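Extracellular solute-binding protein family 5 (Brucella melitensis, PDB 4ONY) probably binds peptides or similar solutes in the periplasm and hands them to an ABC transporter for uptake into the cell. Local coordinates at residues 29-32 with 33-36; 474-478 with 479-483; 534-537 with 538-541. All coordinates share one frame; numbering follows the deposited sequence.

Contact 1. Residues 29-32 with 33-36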
loop_
_atom_site.group_PDB
_atom_site.type_symbol
_atom_site.label_atom_id
_atom_site.label_comp_id
_atom_site.label_asym_id
_atom_site.label_seq_id
_atom_site.Cartn_x
_atom_site.Cartn_y
_atom_site.Cartn_z
ATOM N N ALA A 29 6.649 15.042 -23.415
ATOM C CA ALA A 29 6.201 16.330 -22.899
ATOM C C ALA A 29 4.873 16.765 -23.486
ATOM O O ALA A 29 4.167 17.545 -22.852
ATOM C CB ALA A 29 7.237 17.408 -23.176
ATOM N N ASP A 30 4.554 16.304 -24.713
ATOM C CA ASP A 30 3.340 16.744 -25.426
ATOM C C ASP A 30 2.155 15.765 -25.227
ATOM O O ASP A 30 1.218 15.794 -25.991
ATOM C CB ASP A 30 3.615 17.023 -26.924
ATOM C CG ASP A 30 4.203 15.778 -27.707
ATOM O OD1 ASP A 30 4.630 14.810 -27.057
ATOM O OD2 ASP A 30 4.280 15.782 -28.977
ATOM N N TYR A 31 2.199 14.896 -24.209
ATOM C CA TYR A 31 1.073 13.988 -23.986
ATOM C C TYR A 31 -0.225 14.826 -23.853
ATOM O O TYR A 31 -0.222 15.935 -23.273
ATOM C CB TYR A 31 1.279 13.125 -22.702
ATOM C CG TYR A 31 1.230 13.889 -21.382
ATOM C CD1 TYR A 31 2.359 14.562 -20.879
ATOM C CD2 TYR A 31 0.089 13.896 -20.590
ATOM C CE1 TYR A 31 2.334 15.216 -19.648
ATOM C CE2 TYR A 31 0.065 14.577 -19.353
ATOM C CZ TYR A 31 1.187 15.252 -18.902
ATOM O OH TYR A 31 1.215 15.927 -17.678
ATOM N N THR A 32 -1.336 14.278 -24.319
ATOM C CA THR A 32 -2.620 15.016 -24.181
ATOM C C THR A 32 -3.457 14.593 -22.982
ATOM O O THR A 32 -4.399 15.276 -22.608
ATOM C CB THR A 32 -3.437 14.865 -25.438
ATOM O OG1 THR A 32 -3.670 13.474 -25.668
ATOM C CG2 THR A 32 -2.658 15.517 -26.638
ATOM N N HIS A 33 -3.142 13.438 -22.406
ATOM C CA HIS A 33 -3.825 12.970 -21.217
ATOM C C HIS A 33 -3.020 11.787 -20.639
ATOM O O HIS A 33 -2.189 11.233 -21.352
ATOM C CB HIS A 33 -5.257 12.553 -21.531
ATOM C CG HIS A 33 -5.372 11.370 -22.429
ATOM N ND1 HIS A 33 -6.051 10.220 -22.062
ATOM C CD2 HIS A 33 -4.919 11.150 -23.690
ATOM C CE1 HIS A 33 -6.000 9.344 -23.055
ATOM N NE2 HIS A 33 -5.301 9.875 -24.043
ATOM N N PHE A 34 -3.265 11.441 -19.379
ATOM C CA PHE A 34 -2.738 10.187 -18.830
ATOM C C PHE A 34 -3.368 9.051 -19.643
ATOM O O PHE A 34 -4.531 9.122 -20.037
ATOM C CB PHE A 34 -3.038 10.069 -17.313
ATOM C CG PHE A 34 -2.162 10.909 -16.426
ATOM C CD1 PHE A 34 -1.293 11.856 -16.936
ATOM C CD2 PHE A 34 -2.279 10.810 -15.034
ATOM C CE1 PHE A 34 -0.517 12.616 -16.102
ATOM C CE2 PHE A 34 -1.505 11.565 -14.195
ATOM C CZ PHE A 34 -0.628 12.485 -14.726
ATOM N N PRO A 35 -2.587 7.991 -19.916
ATOM C CA PRO A 35 -3.012 7.005 -20.864
ATOM C C PRO A 35 -4.176 6.111 -20.381
ATOM O O PRO A 35 -4.795 5.405 -21.214
ATOM C CB PRO A 35 -1.735 6.189 -21.129
ATOM C CG PRO A 35 -0.953 6.321 -19.901
ATOM C CD PRO A 35 -1.233 7.716 -19.415
ATOM N N TYR A 36 -4.566 6.214 -19.123
ATOM C CA TYR A 36 -5.688 5.440 -18.606
ATOM C C TYR A 36 -7.022 6.213 -18.395
ATOM O O TYR A 36 -7.926 5.712 -17.696
ATOM C CB TYR A 36 -5.285 4.762 -17.301
ATOM C CG TYR A 36 -4.750 5.663 -16.193
ATOM C CD1 TYR A 36 -3.414 6.042 -16.174
ATOM C CD2 TYR A 36 -5.588 6.154 -15.192
ATOM C CE1 TYR A 36 -2.908 6.843 -15.157
ATOM C CE2 TYR A 36 -5.096 6.958 -14.186
ATOM C CZ TYR A 36 -3.766 7.299 -14.167
ATOM O OH TYR A 36 -3.222 8.042 -13.177
#
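The segments meet where Thr32 and Tyr31 touch His33 and Phe34, and the polar focus lies just beyond them at the hydroxyl of Thr37, hydrogen-bonded both to His33 ND1 and to the carbonyl O of Phe34. Thr32 OG1 lies at the edge of the His33 ring, in its plane and 3.3 Å from CD2. An imidazole C-H is electron-poor, so a hydroxyl oxygen is a suitable neighbour there, although the contact is at most weakly polar. With chi1 of 58° Thr32 carries OG1 between its own N and carbonyl carbon, close to the chain leading into His33.

Tyr31 and Phe34 run side by side in the same direction, three residues apart. Their rings touch where Tyr31 CE2 meets Phe34 CE1 at 3.8 Å; the centroids are 6.0 Å apart and the planes meet at 38°, an oblique pairing. His33 O lies at the edge of the Tyr31 ring, near its plane, 3.6 Å from Tyr31 CD2. Both rings also rest against Tyr99, which meets Tyr31 edge-to-face. The chemistry thus separates: aromatic surface packs this loop on Tyr99 of strand 97-108, while His33 ND1 and Phe34 O share the Thr37 hydroxyl.

Contact 2. Residues 474-478 with 479-483; sequences QQRLQ and TFDYD
Arg476 and Asp481 cross obliquely, yet the guanidinium reaches the aspartate's backbone rather than its carboxylate. The arginine turns its NE edge to Asp481 O: NE donates at 2.9 Å and NH2 at 3.1 Å, so two nitrogens grip one carbonyl oxygen side-on, and that oxygen lies in the guanidinium plane. A bend at chi3 (62°) swings the planar head round to this position. The carboxylate, turned 44° from the guanidinium, adds a long salt bridge, NE to OD2 at 3.8 Å, in which only the charges meet. Each group has a further partner, Glu437 for Arg476 NH2 and Arg319 for Asp481 OD1. An arginine suits the place because it can serve a carbonyl and two acids together.

Leu477 and Tyr482 also cross, with methyl CD2 of Leu477 3.8 Å from CE2 of Tyr482, oblique to the ring. The tyrosine is anchored further out by its OH on Phe516 O, so it combines apolar cover with a fixed tip. The CB of Phe480 points away from the helix, though its CD1 stays 3.5 Å from Leu477 O, and its ring takes a cation-pi contact from Arg318.

The backbone itself closes the helix. Asp481 N bonds to Arg476 O at 2.8 Å and Phe480 N to Leu477 O at 3.1 Å, the latter donor standing above the carbonyl plane; Thr479 adds weak bonds to Arg476 O from its N and OG1. Phe480 has positive phi (59°), a conformation more usual for glycine. That positive phi and the two stronger backbone bonds make a Schellman motif, the classic C-terminal helix cap, here ending helix 470-478; an inverse gamma turn centred on Asp481 follows as the chain heads for strand 484-489.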
loop_
_atom_site.group_PDB
_atom_site.type_symbol
_atom_site.label_atom_id
_atom_site.label_comp_id
_atom_site.label_asym_id
_atom_site.label_seq_id
_atom_site.Cartn_x
_atom_site.Cartn_y
_atom_site.Cartn_z
ATOM N N GLN A 474 -1.783 -5.924 20.794
ATOM C CA GLN A 474 -0.788 -4.862 20.505
ATOM C C GLN A 474 0.249 -4.702 21.609
ATOM O O GLN A 474 1.398 -4.417 21.344
ATOM C CB GLN A 474 -1.461 -3.514 20.296
ATOM C CG GLN A 474 -2.330 -3.441 19.074
ATOM C CD GLN A 474 -1.556 -3.554 17.761
ATOM O OE1 GLN A 474 -2.092 -4.087 16.783
ATOM N NE2 GLN A 474 -0.318 -3.038 17.726
ATOM N N GLN A 475 -0.161 -4.872 22.864
ATOM C CA GLN A 475 0.808 -4.875 23.992
ATOM C C GLN A 475 1.876 -5.973 23.778
ATOM O O GLN A 475 3.075 -5.746 23.991
ATOM C CB GLN A 475 0.108 -5.068 25.371
ATOM C CG GLN A 475 -0.650 -3.856 25.893
ATOM C CD GLN A 475 -1.419 -4.147 27.201
ATOM O OE1 GLN A 475 -1.618 -5.289 27.592
ATOM N NE2 GLN A 475 -1.886 -3.114 27.831
ATOM N N ARG A 476 1.450 -7.148 23.349
ATOM C CA ARG A 476 2.388 -8.269 23.073
ATOM C C ARG A 476 3.237 -8.072 21.799
ATOM O O ARG A 476 4.405 -8.493 21.751
ATOM C CB ARG A 476 1.597 -9.592 23.094
ATOM C CG ARG A 476 1.174 -9.942 24.538
ATOM C CD ARG A 476 0.396 -11.232 24.690
ATOM N NE ARG A 476 1.203 -12.370 24.258
ATOM C CZ ARG A 476 0.785 -13.646 24.265
ATOM N NH1 ARG A 476 -0.468 -13.935 24.624
ATOM N NH2 ARG A 476 1.597 -14.635 23.833
ATOM N N LEU A 477 2.657 -7.451 20.776
ATOM C CA LEU A 477 3.412 -7.110 19.579
ATOM C C LEU A 477 4.577 -6.187 19.934
ATOM O O LEU A 477 5.704 -6.340 19.467
ATOM C CB LEU A 477 2.524 -6.379 18.566
ATOM C CG LEU A 477 1.675 -7.219 17.614
ATOM C CD1 LEU A 477 1.082 -6.364 16.481
ATOM C CD2 LEU A 477 2.481 -8.361 17.060
ATOM N N GLN A 478 4.289 -5.228 20.781
ATOM C CA GLN A 478 5.262 -4.226 21.154
ATOM C C GLN A 478 6.561 -4.817 21.708
ATOM O O GLN A 478 7.644 -4.276 21.447
ATOM C CB GLN A 478 4.601 -3.273 22.179
ATOM C CG GLN A 478 5.538 -2.266 22.798
ATOM C CD GLN A 478 5.701 -1.026 21.958
ATOM O OE1 GLN A 478 5.120 -0.875 20.876
ATOM N NE2 GLN A 478 6.500 -0.110 22.475
ATOM N N THR A 479 6.442 -5.892 22.483
ATOM C CA THR A 479 7.560 -6.517 23.177
ATOM C C THR A 479 7.975 -7.812 22.476
ATOM O O THR A 479 8.803 -8.524 22.985
ATOM C CB THR A 479 7.169 -6.898 24.639
ATOM O OG1 THR A 479 6.034 -7.741 24.611
ATOM C CG2 THR A 479 6.799 -5.622 25.496
ATOM N N PHE A 480 7.364 -8.127 21.344
ATOM C CA PHE A 480 7.634 -9.362 20.612
ATOM C C PHE A 480 7.345 -10.588 21.491
ATOM O O PHE A 480 8.057 -11.577 21.411
ATOM C CB PHE A 480 9.066 -9.353 20.078
ATOM C CG PHE A 480 9.383 -8.108 19.281
ATOM C CD1 PHE A 480 8.637 -7.784 18.158
ATOM C CD2 PHE A 480 10.394 -7.226 19.686
ATOM C CE1 PHE A 480 8.880 -6.612 17.447
ATOM C CE2 PHE A 480 10.669 -6.060 18.962
ATOM C CZ PHE A 480 9.901 -5.748 17.847
ATOM N N ASP A 481 6.260 -10.511 22.288
ATOM C CA ASP A 481 5.894 -11.590 23.223
ATOM C C ASP A 481 4.943 -12.642 22.569
ATOM O O ASP A 481 3.751 -12.625 22.813
ATOM C CB ASP A 481 5.305 -11.014 24.506
ATOM C CG ASP A 481 4.974 -12.087 25.507
ATOM O OD1 ASP A 481 5.415 -13.253 25.324
ATOM O OD2 ASP A 481 4.273 -11.756 26.459
ATOM N N TYR A 482 5.481 -13.457 21.661
ATOM C CA TYR A 482 4.723 -14.475 20.946
ATOM C C TYR A 482 5.707 -15.466 20.268
ATOM O O TYR A 482 6.873 -15.126 20.038
ATOM C CB TYR A 482 3.794 -13.850 19.882
ATOM C CG TYR A 482 4.530 -12.899 18.958
ATOM C CD1 TYR A 482 5.232 -13.368 17.856
ATOM C CD2 TYR A 482 4.534 -11.527 19.207
ATOM C CE1 TYR A 482 5.931 -12.499 17.026
ATOM C CE2 TYR A 482 5.230 -10.661 18.392
ATOM C CZ TYR A 482 5.934 -11.155 17.298
ATOM O OH TYR A 482 6.642 -10.284 16.530
ATOM N N ASP A 483 5.215 -16.660 19.955
ATOM C CA ASP A 483 5.923 -17.625 19.139
ATOM C C ASP A 483 5.629 -17.322 17.671
ATOM O O ASP A 483 6.547 -17.139 16.865
ATOM C CB ASP A 483 5.481 -19.066 19.461
ATOM C CG ASP A 483 5.875 -19.503 20.855
ATOM O OD1 ASP A 483 6.880 -18.965 21.384
ATOM O OD2 ASP A 483 5.178 -20.370 21.416
#

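Contact 3. Residues 534-537 with 538-541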
loop_
_atom_site.group_PDB
_atom_site.type_symbol
_atom_site.label_atom_id
_atom_site.label_comp_id
_atom_site.label_asym_id
_atom_site.label_seq_id
_atom_site.Cartn_x
_atom_site.Cartn_y
_atom_site.Cartn_z
ATOM N N ALA A 534 20.225 2.602 -5.589
ATOM C CA ALA A 534 19.911 2.430 -7.012
ATOM C C ALA A 534 19.429 3.740 -7.599
ATOM O O ALA A 534 18.626 4.403 -7.002
ATOM C CB ALA A 534 18.841 1.373 -7.215
ATOM N N ARG A 535 19.954 4.108 -8.741
ATOM C CA ARG A 535 19.570 5.332 -9.412
ATOM C C ARG A 535 18.819 5.135 -10.712
ATOM O O ARG A 535 18.388 6.123 -11.336
ATOM C CB ARG A 535 20.814 6.165 -9.685
ATOM C CG ARG A 535 21.428 6.664 -8.375
ATOM C CD ARG A 535 22.059 8.000 -8.607
ATOM N NE ARG A 535 22.860 8.426 -7.492
ATOM C CZ ARG A 535 23.542 9.553 -7.500
ATOM N NH1 ARG A 535 23.507 10.348 -8.564
ATOM N NH2 ARG A 535 24.249 9.895 -6.445
ATOM N N ASN A 536 18.699 3.903 -11.181
ATOM C CA ASN A 536 17.866 3.687 -12.332
ATOM C C ASN A 536 16.956 2.502 -12.052
ATOM O O ASN A 536 17.245 1.714 -11.138
ATOM C CB ASN A 536 18.748 3.480 -13.561
ATOM C CG ASN A 536 19.628 2.247 -13.439
ATOM O OD1 ASN A 536 19.152 1.118 -13.409
ATOM N ND2 ASN A 536 20.914 2.469 -13.339
ATOM N N ARG A 537 15.875 2.384 -12.818
ATOM C CA ARG A 537 14.834 1.382 -12.533
ATOM C C ARG A 537 15.399 -0.065 -12.652
ATOM O O ARG A 537 15.044 -0.900 -11.872
ATOM C CB ARG A 537 13.523 1.673 -13.340
ATOM C CG ARG A 537 12.264 0.896 -12.908
ATOM C CD ARG A 537 11.587 1.328 -11.608
ATOM N NE ARG A 537 10.707 0.295 -11.052
ATOM C CZ ARG A 537 10.140 0.322 -9.830
ATOM N NH1 ARG A 537 10.331 1.352 -9.011
ATOM N NH2 ARG A 537 9.358 -0.697 -9.374
ATOM N N ALA A 538 16.352 -0.319 -13.538
ATOM C CA ALA A 538 16.911 -1.660 -13.698
ATOM C C ALA A 538 17.695 -2.153 -12.483
ATOM O O ALA A 538 17.470 -3.275 -11.984
ATOM C CB ALA A 538 17.795 -1.712 -14.933
ATOM N N ASP A 539 18.620 -1.318 -12.017
ATOM C CA ASP A 539 19.344 -1.596 -10.792
ATOM C C ASP A 539 18.430 -1.735 -9.593
ATOM O O ASP A 539 18.717 -2.533 -8.718
ATOM C CB ASP A 539 20.382 -0.525 -10.481
ATOM C CG ASP A 539 21.525 -0.543 -11.451
ATOM O OD1 ASP A 539 21.579 -1.483 -12.277
ATOM O OD2 ASP A 539 22.359 0.385 -11.359
ATOM N N PHE A 540 17.372 -0.933 -9.553
ATOM C CA PHE A 540 16.440 -0.966 -8.457
ATOM C C PHE A 540 15.677 -2.305 -8.452
ATOM O O PHE A 540 15.551 -2.958 -7.389
ATOM C CB PHE A 540 15.496 0.223 -8.534
ATOM C CG PHE A 540 14.504 0.298 -7.409
ATOM C CD1 PHE A 540 14.908 0.672 -6.134
ATOM C CD2 PHE A 540 13.178 -0.005 -7.605
ATOM C CE1 PHE A 540 14.015 0.766 -5.082
ATOM C CE2 PHE A 540 12.246 0.116 -6.561
ATOM C CZ PHE A 540 12.666 0.476 -5.289
ATOM N N VAL A 541 15.142 -2.696 -9.586
ATOM C CA VAL A 541 14.430 -3.939 -9.691
ATOM C C VAL A 541 15.339 -5.114 -9.286
ATOM O O VAL A 541 14.913 -6.036 -8.580
ATOM C CB VAL A 541 13.850 -4.158 -11.095
ATOM C CG1 VAL A 541 13.315 -5.589 -11.252
ATOM C CG2 VAL A 541 12.729 -3.153 -11.393
HETATM O O HOH W 1 22.090 2.633 -10.041
#
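Arg537, in the first turn of its helix, reaches forward along the chain to Phe540 and Val541. Its CB lies beside the next peptide, 3.5 Å from Ala538 N. CG is anti to the backbone N, and a bend at chi2 (74°) then turns the far end of the chain toward Phe540 and Val541. There Arg537 NE passes CG2 of Val541 at 4.0 Å, CZ has Phe540 CD2 over one face of the guanidinium, and NH1 comes to 3.3 Å from Phe540 CE2. The guanidinium and ring planes are 49° apart, so the two lean together rather than stack. NH2 ends on the carbonyl of Leu493. A long side chain with a flat charged head can thus lie against an aromatic ring and still find a polar partner.

Asn536 is the N-cap. Its OD1 takes the N-H of Asp539 at 2.9 Å in an almost straight bond of 178°, and ND2 returns a weak one to Asp539 OD2. A water spans from that same OD2 to Arg535 N. Asparagine suits the cap by offering an acceptor on a short arm, while the negative charge of Asp539 would be expected to suit the positive end of the helix dipole. The ordinary helical bonds then begin with Phe540 N to Asn536 O.

Ala534, small enough to fit closely, sets CB 3.8 Å from CB of Phe540, whose ring also meets His22. The segment joins the end of helix 522-533 to the start of helix 537-553, with Arg537 facing the loops at Pro95 and Leu361.

How the contacts relate
All three are local contacts, met in series along the chain, and none touches another. Contact 1 belongs to the loop between strands 18-20 and 46-52, packed on strand 97-108 of the antiparallel sheet. Contact 2 leads into strand 484-489 of the six-stranded mixed sheet; contact 3 opens helix 537-553, which comes before strand 557-562 of the same sheet. The centres of contacts 1 and 2 are about 49 Å apart, on opposite sides of the chain's centre; contact 3 lies about 25 Å from contact 1 and 36 Å from contact 2, centre to centre. They are thus three separate local features of a large solute-binding fold rather than parts of one site.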